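Local coordinates for periplasmic binding protein (Mycobacterium smegmatis, PDB 4MDY) that probably captures an iron-bearing ligand outside the cytoplasmic membrane and delivers it to an ABC transporter for uptake, at residues Gln31-Ala36 with Asp42-Val47. Numbering follows the deposited sequence.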
# COMPACT_ATOMS: atom_id res chain seq x y z
N GLN A 31 -13.47 20.99 -0.41
CA GLN A 31 -12.57 21.92 0.30
C GLN A 31 -11.96 21.33 1.57
O GLN A 31 -10.86 21.73 1.97
CB GLN A 31 -13.34 23.19 0.69
CG GLN A 31 -14.18 23.80 -0.43
CD GLN A 31 -13.34 24.29 -1.58
OE1 GLN A 31 -13.27 23.64 -2.63
NE2 GLN A 31 -12.69 25.43 -1.40
N ARG A 32 -12.68 20.41 2.20
CA ARG A 32 -12.27 19.80 3.46
C ARG A 32 -12.38 18.27 3.40
O ARG A 32 -13.41 17.69 3.77
CB ARG A 32 -13.13 20.34 4.61
CG ARG A 32 -12.91 21.82 4.90
CD ARG A 32 -13.81 22.29 6.04
NE ARG A 32 -13.44 21.73 7.34
CZ ARG A 32 -12.40 22.14 8.07
NH1 ARG A 32 -11.60 23.11 7.64
NH2 ARG A 32 -12.15 21.57 9.25
N VAL A 33 -11.31 17.62 2.98
CA VAL A 33 -11.31 16.18 2.82
C VAL A 33 -10.69 15.44 4.02
O VAL A 33 -9.57 15.72 4.43
CB VAL A 33 -10.55 15.76 1.54
CG1 VAL A 33 -10.67 14.27 1.30
CG2 VAL A 33 -11.08 16.52 0.33
N VAL A 34 -11.44 14.49 4.55
CA VAL A 34 -10.95 13.57 5.55
C VAL A 34 -10.53 12.25 4.91
O VAL A 34 -11.32 11.60 4.22
CB VAL A 34 -12.02 13.30 6.61
CG1 VAL A 34 -11.67 12.08 7.45
CG2 VAL A 34 -12.22 14.53 7.48
N SER A 35 -9.28 11.85 5.17
CA SER A 35 -8.78 10.54 4.80
C SER A 35 -8.97 9.59 5.99
O SER A 35 -8.22 9.66 6.98
CB SER A 35 -7.31 10.61 4.40
OG SER A 35 -6.86 9.35 3.93
N ALA A 36 -9.97 8.72 5.88
CA ALA A 36 -10.40 7.89 7.00
C ALA A 36 -9.82 6.46 6.98
O ALA A 36 -9.99 5.71 7.95
CB ALA A 36 -11.93 7.85 7.05
N ASP A 42 -2.13 9.16 0.22
CA ASP A 42 -1.19 9.18 -0.90
C ASP A 42 -1.92 9.44 -2.22
O ASP A 42 -1.39 10.12 -3.10
CB ASP A 42 -0.40 7.88 -0.99
CG ASP A 42 0.72 7.79 0.04
OD1 ASP A 42 0.78 8.62 0.99
OD2 ASP A 42 1.55 6.87 -0.10
N ASP A 43 -3.13 8.91 -2.37
CA ASP A 43 -3.90 9.19 -3.59
C ASP A 43 -4.27 10.67 -3.64
O ASP A 43 -4.09 11.33 -4.65
CB ASP A 43 -5.17 8.33 -3.65
CG ASP A 43 -4.88 6.84 -3.62
OD1 ASP A 43 -4.46 6.28 -4.66
OD2 ASP A 43 -5.09 6.23 -2.55
N LEU A 44 -4.76 11.19 -2.51
CA LEU A 44 -5.16 12.59 -2.42
C LEU A 44 -3.98 13.54 -2.69
O LEU A 44 -4.05 14.43 -3.55
CB LEU A 44 -5.80 12.87 -1.05
CG LEU A 44 -7.15 12.16 -0.89
CD1 LEU A 44 -7.59 12.05 0.57
CD2 LEU A 44 -8.23 12.85 -1.72
N LEU A 45 -2.89 13.31 -1.98
CA LEU A 45 -1.70 14.15 -2.10
C LEU A 45 -1.07 14.08 -3.49
O LEU A 45 -0.54 15.08 -3.97
CB LEU A 45 -0.68 13.79 -1.02
CG LEU A 45 -1.08 14.20 0.40
CD1 LEU A 45 -0.12 13.59 1.41
CD2 LEU A 45 -1.13 15.71 0.54
N ALA A 46 -1.14 12.92 -4.14
CA ALA A 46 -0.61 12.76 -5.50
C ALA A 46 -1.22 13.78 -6.47
O ALA A 46 -0.54 14.24 -7.38
CB ALA A 46 -0.84 11.35 -6.01
N VAL A 47 -2.49 14.11 -6.27
CA VAL A 47 -3.19 15.06 -7.15
C VAL A 47 -3.40 16.44 -6.53
O VAL A 47 -4.18 17.24 -7.04
CB VAL A 47 -4.53 14.47 -7.66
CG1 VAL A 47 -4.27 13.25 -8.54
CG2 VAL A 47 -5.47 14.12 -6.52
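D42 OD2 is gripped by two groups, W68 NE1 and S275 OG, two residues before L44, the leucine that meets V33 and S35 across the contact; a carboxylate suits this place because one oxygen can accept from more than one partner. The pair is consistent with the first half of a beta-alpha-beta unit, since after helix 40-46 the chain returns to bond V33 with I52 and S35 with A53 through the backbone. It lies in the lobe containing the parallel sheet of strands 33-35, 99-102 and 121-123, in keeping with the two-lobed design of solute-binding proteins. The strand-helix joint itself is purely apolar and small, 104 Å² in all, and even at their nearest the two backbones stay 8.3 Å apart, from S35 CA to L44 CA. Leucine is long enough to span that gap. Its CG stands anti to its own carbonyl carbon (chi1 -68°), and the forked end then reaches the strand with both methyls. L44 CD1 lies 3.9 Å from V33 CG1, while L44 CD2 approaches the same V33 CG1 at 4.1 Å, so a single valine methyl fits against both prongs. A beta-branched valine suits this place, being compact and favourable to an extended backbone. V34, between the two contact residues, points its side chain away from the helix, as strand alternation requires. I141 of helix 134-144 also packs on L44, and D43 OD2 is hydrogen-bonded to Q137 NE2. S35, small enough to lie near the leucine, touches it through carbon, with S35 CB 4.1 Å from L44 CD1.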